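Local coordinates for MgGH51 (Meripilus giganteus, PDB 6ZPV), which probably hydrolyses terminal alpha-L-arabinofuranosyl residues from arabinose-containing polysaccharides, as a fungal family GH51 alpha-L-arabinofuranosidase, at residues 66-71 with 81-86; 114-119 with 190-195. All coordinates share one frame; numbering follows the deposited sequence.

Contact 1: 66-71 with 81-86; sequences AVIQDP and SLQFSV
The beta hairpin of strands 64-69 and 80-85 brings Ala66 against Gln83 and Ile68 against Ser81 as antiparallel hydrogen-bonded pairs, with the non-hydrogen-bonded pair of Val67 and Leu82 between them. Four backbone bonds join the strands; the straightest runs from Ile68 N to Ser81 O (2.9 Å, 169° at the hydrogen). Ser81 O also meets the CA-H of Val67, with 3.3 Å between Val67 CA and Ser81 O. Past the end of strand 64-69 the chain turns, and Asp70, with CG swung anti to the backbone N (chi1 -162°), reaches back to Ser81. Ser81 OG donates to the anti lone pair of Asp70 OD2 at 2.7 Å. That oxygen also accepts from Asn191 ND2, while Asp70 OD1 is salt-bridged to Arg119 and accepts a hydrogen bond from the backbone N of Ser72, a set of donors that probably favours the charged carboxylate. The hairpin forms one margin of a five-stranded antiparallel sheet, strand 64-69 being outermost within the chain. On the face bearing Ala66, Ile68, Ser81 and Gln83, the extended Gln83 side chain crosses Ile68 at about a right angle, Gln83 OE1 lying 4.1 Å from Ile68 CD1. The other face carries a looser apolar touch between Val67 CG2 and Leu82 CD1 (4.4 Å), and Phe43 from a loop packs on both residues.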
ATOM      1  N   ALA A  66      28.430 -16.935  -4.159  1.00 13.69           N
ATOM      2  CA  ALA A  66      27.952 -17.438  -2.858  1.00 13.72           C
ATOM      3  C   ALA A  66      27.650 -16.254  -1.960  1.00 13.58           C
ATOM      4  O   ALA A  66      28.353 -15.261  -2.020  1.00 14.22           O
ATOM      5  CB  ALA A  66      28.985 -18.280  -2.144  1.00 15.10           C
ATOM      6  N   VAL A  67      26.585 -16.349  -1.185  1.00 13.65           N
ATOM      7  CA  VAL A  67      26.308 -15.345  -0.156  1.00 13.67           C
ATOM      8  C   VAL A  67      27.025 -15.767   1.113  1.00 13.53           C
ATOM      9  O   VAL A  67      26.795 -16.858   1.617  1.00 15.24           O
ATOM     10  CB  VAL A  67      24.798 -15.154   0.065  1.00 13.96           C
ATOM     11  CG1 VAL A  67      24.563 -14.165   1.183  1.00 13.62           C
ATOM     12  CG2 VAL A  67      24.178 -14.695  -1.221  1.00 14.28           C
ATOM     13  N   ILE A  68      27.843 -14.880   1.653  1.00 13.67           N
ATOM     14  CA  ILE A  68      28.661 -15.137   2.843  1.00 14.24           C
ATOM     15  C   ILE A  68      28.283 -14.243   4.005  1.00 13.99           C
ATOM     16  O   ILE A  68      27.840 -13.115   3.779  1.00 13.93           O
ATOM     17  CB  ILE A  68      30.175 -15.046   2.506  1.00 14.28           C
ATOM     18  CG1 ILE A  68      30.595 -13.647   2.116  1.00 15.38           C
ATOM     19  CG2 ILE A  68      30.574 -16.092   1.488  1.00 16.82           C
ATOM     20  CD1 ILE A  68      32.105 -13.421   2.098  1.00 17.75           C
ATOM     21  N   GLN A  69      28.477 -14.747   5.222  1.00 15.22           N
ATOM     22  CA  GLN A  69      28.529 -13.885   6.409  1.00 15.24           C
ATOM     23  C   GLN A  69      29.883 -13.216   6.311  1.00 15.12           C
ATOM     24  O   GLN A  69      30.922 -13.839   6.603  1.00 16.42           O
ATOM     25  CB  GLN A  69      28.356 -14.719   7.675  1.00 17.78           C
ATOM     26  CG  GLN A  69      28.289 -13.899   8.980  1.00 21.90           C
ATOM     27  CD  GLN A  69      28.332 -14.771  10.217  1.00 34.12           C
ATOM     28  OE1 GLN A  69      28.557 -15.964  10.199  1.00 55.35           O
ATOM     29  NE2 GLN A  69      28.270 -14.114  11.306  1.00 42.76           N
ATOM     30  N   ASP A  70      29.932 -11.971   5.906  1.00 14.09           N
ATOM     31  CA  ASP A  70      31.219 -11.328   5.605  1.00 14.19           C
ATOM     32  C   ASP A  70      32.001 -11.155   6.906  1.00 14.58           C
ATOM     33  O   ASP A  70      31.488 -10.595   7.871  1.00 15.47           O
ATOM     34  CB  ASP A  70      30.964 -10.008   4.901  1.00 14.99           C
ATOM     35  CG  ASP A  70      32.208  -9.507   4.173  1.00 14.56           C
ATOM     36  OD1 ASP A  70      33.325  -9.633   4.711  1.00 16.26           O
ATOM     37  OD2 ASP A  70      32.030  -8.963   3.013  1.00 15.22           O
ATOM     38  N   PRO A  71      33.293 -11.559   6.987  1.00 15.19           N
ATOM     39  CA  PRO A  71      34.066 -11.258   8.193  1.00 16.93           C
ATOM     40  C   PRO A  71      34.213  -9.760   8.456  1.00 16.56           C
ATOM     41  O   PRO A  71      34.470  -9.360   9.590  1.00 18.81           O
ATOM     42  CB  PRO A  71      35.439 -11.917   7.900  1.00 22.25           C
ATOM     43  CG  PRO A  71      35.272 -12.763   6.718  1.00 30.25           C
ATOM     44  CD  PRO A  71      34.012 -12.371   5.999  1.00 17.07           C
ATOM     45  N   SER A  81      27.281 -10.559   2.315  1.00 12.05           N
ATOM     46  CA  SER A  81      27.855 -10.081   1.064  1.00 11.96           C
ATOM     47  C   SER A  81      27.727 -11.128  -0.034  1.00 11.82           C
ATOM     48  O   SER A  81      27.691 -12.338   0.273  1.00 13.04           O
ATOM     49  CB  SER A  81      29.335  -9.717   1.211  1.00 12.50           C
ATOM     50  OG  SER A  81      29.488  -8.663   2.126  1.00 13.06           O
ATOM     51  N   LEU A  82      27.715 -10.684  -1.282  1.00 12.24           N
ATOM     52  CA  LEU A  82      27.853 -11.572  -2.440  1.00 12.04           C
ATOM     53  C   LEU A  82      29.357 -11.733  -2.703  1.00 12.33           C
ATOM     54  O   LEU A  82      30.027 -10.764  -3.070  1.00 13.38           O
ATOM     55  CB  LEU A  82      27.108 -10.996  -3.627  1.00 11.73           C
ATOM     56  CG  LEU A  82      27.160 -11.806  -4.893  1.00 12.82           C
ATOM     57  CD1 LEU A  82      26.397 -13.123  -4.732  1.00 14.68           C
ATOM     58  CD2 LEU A  82      26.602 -11.000  -6.063  1.00 14.08           C
ATOM     59  N   GLN A  83      29.832 -12.950  -2.589  1.00 12.87           N
ATOM     60  CA  GLN A  83      31.206 -13.295  -2.951  1.00 13.14           C
ATOM     61  C   GLN A  83      31.195 -13.765  -4.420  1.00 12.94           C
ATOM     62  O   GLN A  83      30.568 -14.792  -4.751  1.00 14.27           O
ATOM     63  CB  GLN A  83      31.720 -14.403  -2.036  1.00 14.06           C
ATOM     64  CG  GLN A  83      33.133 -14.823  -2.379  1.00 15.86           C
ATOM     65  CD  GLN A  83      33.511 -16.006  -1.516  1.00 17.40           C
ATOM     66  OE1 GLN A  83      34.168 -15.812  -0.463  1.00 19.50           O
ATOM     67  NE2 GLN A  83      32.994 -17.188  -1.889  1.00 19.85           N
ATOM     68  N   PHE A  84      31.871 -13.002  -5.256  1.00 13.53           N
ATOM     69  CA  PHE A  84      31.993 -13.199  -6.714  1.00 13.36           C
ATOM     70  C   PHE A  84      33.413 -13.597  -7.073  1.00 13.20           C
ATOM     71  O   PHE A  84      34.345 -12.887  -6.767  1.00 14.84           O
ATOM     72  CB  PHE A  84      31.615 -11.896  -7.424  1.00 13.25           C
ATOM     73  CG  PHE A  84      32.023 -11.802  -8.871  1.00 13.44           C
ATOM     74  CD1 PHE A  84      31.450 -12.612  -9.841  1.00 14.12           C
ATOM     75  CD2 PHE A  84      33.008 -10.929  -9.264  1.00 13.66           C
ATOM     76  CE1 PHE A  84      31.836 -12.511 -11.166  1.00 14.21           C
ATOM     77  CE2 PHE A  84      33.381 -10.810 -10.613  1.00 14.35           C
ATOM     78  CZ  PHE A  84      32.761 -11.599 -11.556  1.00 14.69           C
ATOM     79  N   SER A  85      33.570 -14.739  -7.727  1.00 13.82           N
ATOM     80  CA  SER A  85      34.910 -15.211  -8.138  0.50 14.88           C
ATOM     81  C   SER A  85      34.895 -15.555  -9.632  1.00 15.41           C
ATOM     82  O   SER A  85      33.906 -16.135 -10.127  1.00 15.20           O
ATOM     83  CB  SER A  85      35.338 -16.408  -7.329  0.50 15.37           C
ATOM     84  OG  SER A  85      35.460 -16.059  -5.953  0.50 17.24           O
ATOM     85  N   VAL A  86      35.974 -15.266 -10.308  1.00 15.57           N
ATOM     86  CA  VAL A  86      36.180 -15.603 -11.723  1.00 15.46           C
ATOM     87  C   VAL A  86      37.235 -16.724 -11.767  1.00 16.85           C
ATOM     88  O   VAL A  86      38.345 -16.539 -11.277  1.00 16.32           O
ATOM     89  CB  VAL A  86      36.682 -14.400 -12.528  1.00 15.56           C
ATOM     90  CG1 VAL A  86      36.904 -14.776 -13.975  1.00 17.50           C
ATOM     91  CG2 VAL A  86      35.726 -13.216 -12.387  1.00 16.61           C
TER

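Contact 2: 114-119 with 190-195; sequences ASLFFR and INFAMF
Leu116 CD1 lies at the edge of the Phe192 ring, in its plane, 4.0 Å from Phe192 CD1, while Ile190 CG2 sits over one face of that ring, displaced toward the rim. Phe118 CB approaches the same ring obliquely, at 3.9 Å from Phe192 CD1, and Phe96 of strand 93-98 meets it edge-to-face. Leu116 serves two aromatic neighbours: its CB comes obliquely to Phe195, 3.6 Å from Phe195 CD1. With CG set between the backbone N and the carbonyl carbon (chi1 60°), its two methyl groups divide between them, CD1 going to Phe192 and CD2 to Phe195. The Phe117 ring, on the other side of the sheet, has Met194 O at its edge and lies alongside the Met194 side chain, which points the same way. Near the far end Arg119 and Asn191 also run side by side, guanidinium and amide planes 78° apart. Arg119 NH2 and Asn191 ND2, 3.6 Å from each other, do not bond; both turn instead to the Asp70 carboxylate. Paired backbone bonds link Phe117 with Ala193 and Arg119 with Asn191, among them Ala193 N to Phe117 O at 2.9 Å. The regular pairing then breaks: Met194 has a left-handed backbone conformation, and Met194 and Phe195 together stand opposite Leu116. A water bridges Ser115 OG and Met194 O, donating to the carbonyl at 2.8 Å. Such an extra residue between Ala193 and Ser196, whose backbone bonds to Ser115, is a beta bulge, here in an antiparallel five-stranded sheet whose face bearing Phe118 and Phe192 turns toward the second five-stranded antiparallel sheet, that of Phe96, an arrangement consistent with a beta sandwich.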
ATOM      1  N   ALA A 114      22.014   3.350 -10.673  1.00 12.06           N
ATOM      2  CA  ALA A 114      22.570   2.082 -10.171  1.00 12.18           C
ATOM      3  C   ALA A 114      23.606   2.393  -9.105  1.00 12.36           C
ATOM      4  O   ALA A 114      24.408   3.350  -9.260  1.00 12.79           O
ATOM      5  CB  ALA A 114      23.235   1.324 -11.286  1.00 12.79           C
ATOM      6  N   SER A 115      23.685   1.577  -8.084  1.00 12.40           N
ATOM      7  CA  SER A 115      24.769   1.708  -7.111  1.00 12.32           C
ATOM      8  C   SER A 115      25.048   0.326  -6.494  1.00 11.35           C
ATOM      9  O   SER A 115      24.217  -0.601  -6.495  1.00 12.49           O
ATOM     10  CB  SER A 115      24.453   2.742  -6.092  1.00 13.42           C
ATOM     11  OG  SER A 115      23.341   2.371  -5.276  1.00 13.74           O
ATOM     12  N   LEU A 116      26.223   0.227  -5.895  1.00 10.76           N
ATOM     13  CA  LEU A 116      26.672  -0.970  -5.197  1.00 11.55           C
ATOM     14  C   LEU A 116      27.854  -0.607  -4.314  1.00 11.00           C
ATOM     15  O   LEU A 116      28.474   0.444  -4.517  1.00 12.33           O
ATOM     16  CB  LEU A 116      27.001  -2.104  -6.154  1.00 12.36           C
ATOM     17  CG  LEU A 116      28.098  -1.848  -7.194  1.00 11.96           C
ATOM     18  CD1 LEU A 116      29.509  -1.949  -6.607  1.00 12.92           C
ATOM     19  CD2 LEU A 116      27.982  -2.811  -8.346  1.00 14.58           C
ATOM     20  N   PHE A 117      28.188  -1.478  -3.385  1.00 11.61           N
ATOM     21  CA  PHE A 117      29.438  -1.425  -2.624  1.00 11.71           C
ATOM     22  C   PHE A 117      30.268  -2.617  -3.008  1.00 11.84           C
ATOM     23  O   PHE A 117      29.728  -3.741  -3.150  1.00 11.98           O
ATOM     24  CB  PHE A 117      29.154  -1.369  -1.131  1.00 11.87           C
ATOM     25  CG  PHE A 117      28.617  -0.070  -0.606  1.00 12.52           C
ATOM     26  CD1 PHE A 117      27.277   0.265  -0.811  1.00 13.31           C
ATOM     27  CD2 PHE A 117      29.409   0.821   0.076  1.00 13.62           C
ATOM     28  CE1 PHE A 117      26.755   1.464  -0.330  1.00 13.90           C
ATOM     29  CE2 PHE A 117      28.902   2.013   0.530  1.00 14.48           C
ATOM     30  CZ  PHE A 117      27.582   2.329   0.320  1.00 14.70           C
ATOM     31  N   PHE A 118      31.587  -2.442  -3.032  1.00 12.53           N
ATOM     32  CA  PHE A 118      32.494  -3.561  -3.272  1.00 12.28           C
ATOM     33  C   PHE A 118      33.771  -3.414  -2.459  1.00 12.90           C
ATOM     34  O   PHE A 118      34.149  -2.299  -2.078  1.00 13.34           O
ATOM     35  CB  PHE A 118      32.869  -3.740  -4.758  1.00 12.82           C
ATOM     36  CG  PHE A 118      33.900  -2.766  -5.283  1.00 12.97           C
ATOM     37  CD1 PHE A 118      33.595  -1.437  -5.591  1.00 13.66           C
ATOM     38  CD2 PHE A 118      35.235  -3.139  -5.357  1.00 13.69           C
ATOM     39  CE1 PHE A 118      34.567  -0.541  -5.973  1.00 12.97           C
ATOM     40  CE2 PHE A 118      36.221  -2.242  -5.737  1.00 14.85           C
ATOM     41  CZ  PHE A 118      35.883  -0.931  -6.044  1.00 14.33           C
ATOM     42  N   ARG A 119      34.472  -4.503  -2.268  1.00 12.97           N
ATOM     43  CA  ARG A 119      35.897  -4.508  -1.861  1.00 14.30           C
ATOM     44  C   ARG A 119      36.546  -5.752  -2.378  1.00 14.50           C
ATOM     45  O   ARG A 119      35.878  -6.773  -2.527  1.00 14.60           O
ATOM     46  CB  ARG A 119      36.055  -4.394  -0.339  1.00 14.84           C
ATOM     47  CG  ARG A 119      35.639  -5.622   0.457  1.00 17.30           C
ATOM     48  CD  ARG A 119      35.761  -5.511   1.984  1.00 19.03           C
ATOM     49  NE  ARG A 119      35.195  -6.775   2.695  1.00 26.02           N
ATOM     50  CZ  ARG A 119      36.002  -7.700   3.090  1.00 21.09           C
ATOM     51  NH1 ARG A 119      37.318  -7.493   2.923  1.00 27.40           N
ATOM     52  NH2 ARG A 119      35.662  -8.733   3.737  1.00 20.35           N
ATOM     53  N   ILE A 190      35.840 -10.713  -5.628  1.00 13.71           N
ATOM     54  CA  ILE A 190      35.350  -9.415  -5.155  1.00 14.13           C
ATOM     55  C   ILE A 190      34.136  -9.683  -4.260  1.00 13.49           C
ATOM     56  O   ILE A 190      33.275 -10.530  -4.600  1.00 14.12           O
ATOM     57  CB  ILE A 190      34.937  -8.490  -6.334  1.00 13.98           C
ATOM     58  CG1 ILE A 190      36.101  -8.309  -7.327  1.00 16.09           C
ATOM     59  CG2 ILE A 190      34.465  -7.162  -5.792  1.00 14.10           C
ATOM     60  CD1 ILE A 190      35.716  -7.597  -8.599  1.00 14.79           C
ATOM     61  N   ASN A 191      34.049  -8.984  -3.132  1.00 12.87           N
ATOM     62  CA  ASN A 191      32.857  -9.023  -2.268  1.00 13.63           C
ATOM     63  C   ASN A 191      31.995  -7.785  -2.604  1.00 12.25           C
ATOM     64  O   ASN A 191      32.520  -6.657  -2.700  1.00 13.21           O
ATOM     65  CB  ASN A 191      33.169  -9.015  -0.793  1.00 12.98           C
ATOM     66  CG  ASN A 191      33.791 -10.289  -0.240  1.00 14.33           C
ATOM     67  OD1 ASN A 191      34.167 -11.177  -1.007  1.00 16.32           O
ATOM     68  ND2 ASN A 191      33.916 -10.349   1.102  1.00 15.64           N
ATOM     69  N   PHE A 192      30.673  -8.019  -2.725  1.00 11.61           N
ATOM     70  CA  PHE A 192      29.707  -6.952  -3.018  1.00 11.74           C
ATOM     71  C   PHE A 192      28.642  -6.886  -1.946  1.00 11.46           C
ATOM     72  O   PHE A 192      28.306  -7.940  -1.349  1.00 12.26           O
ATOM     73  CB  PHE A 192      29.023  -7.200  -4.374  1.00 11.77           C
ATOM     74  CG  PHE A 192      29.889  -7.090  -5.600  1.00 11.94           C
ATOM     75  CD1 PHE A 192      30.023  -5.881  -6.224  1.00 12.26           C
ATOM     76  CD2 PHE A 192      30.531  -8.223  -6.147  1.00 12.45           C
ATOM     77  CE1 PHE A 192      30.795  -5.777  -7.375  1.00 13.28           C
ATOM     78  CE2 PHE A 192      31.277  -8.086  -7.297  1.00 13.13           C
ATOM     79  CZ  PHE A 192      31.410  -6.877  -7.909  1.00 13.03           C
ATOM     80  N   ALA A 193      28.062  -5.722  -1.767  1.00 11.85           N
ATOM     81  CA  ALA A 193      26.966  -5.564  -0.811  1.00 11.07           C
ATOM     82  C   ALA A 193      26.097  -4.400  -1.253  1.00 11.20           C
ATOM     83  O   ALA A 193      26.549  -3.527  -1.999  1.00 11.79           O
ATOM     84  CB  ALA A 193      27.490  -5.344   0.610  1.00 12.22           C
ATOM     85  N   MET A 194      24.879  -4.364  -0.696  1.00 11.26           N
ATOM     86  CA  MET A 194      24.016  -3.167  -0.798  1.00 11.49           C
ATOM     87  C   MET A 194      23.934  -2.663  -2.242  1.00 10.84           C
ATOM     88  O   MET A 194      24.272  -1.519  -2.559  1.00 11.60           O
ATOM     89  CB  MET A 194      24.489  -2.074   0.173  1.00 12.32           C
ATOM     90  CG  MET A 194      23.582  -0.907   0.397  1.00 12.82           C
ATOM     91  SD  MET A 194      21.884  -1.302   0.915  0.91 12.20           S
ATOM     92  CE  MET A 194      20.975  -1.009  -0.614  1.00 13.78           C
ATOM     93  N   PHE A 195      23.366  -3.496  -3.098  1.00 11.62           N
ATOM     94  CA  PHE A 195      23.053  -3.088  -4.482  1.00 11.36           C
ATOM     95  C   PHE A 195      21.776  -2.286  -4.528  1.00 11.00           C
ATOM     96  O   PHE A 195      20.879  -2.472  -3.702  1.00 11.35           O
ATOM     97  CB  PHE A 195      22.845  -4.337  -5.335  1.00 11.44           C
ATOM     98  CG  PHE A 195      24.049  -5.223  -5.537  1.00 10.80           C
ATOM     99  CD1 PHE A 195      24.889  -5.021  -6.634  1.00 11.74           C
ATOM    100  CD2 PHE A 195      24.329  -6.295  -4.714  1.00 12.05           C
ATOM    101  CE1 PHE A 195      25.959  -5.871  -6.922  1.00 11.91           C
ATOM    102  CE2 PHE A 195      25.410  -7.145  -4.989  1.00 12.78           C
ATOM    103  CZ  PHE A 195      26.217  -6.934  -6.075  1.00 12.36           C
TER
HETATM  104  O   HOH W   1      24.172   1.270  -2.896  1.00 14.43           O

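How the contacts relate
The two contacts lie in one five-stranded antiparallel sheet, their centres 11 Å apart. Its strand order is 64-69, 80-85, 189-198, 112-119 and 157-163, so contact 1 supplies the first pair and contact 2 the next but one. Between them strands 80-85 and 189-198 are neighbours, joined by a probable hydrogen bond from Leu82 N to Phe192 O (2.8 Å). Along the chain contact 1, a local hairpin, is complete before contact 2 begins, and contact 2 brings together segments 71 residues apart at their closest ends. Both lie between strands 20-21 and 224-227, the first two of the parallel eight-stranded sheet, so this beta-rich region is an insertion in the (beta/alpha)8 barrel typical of GH51.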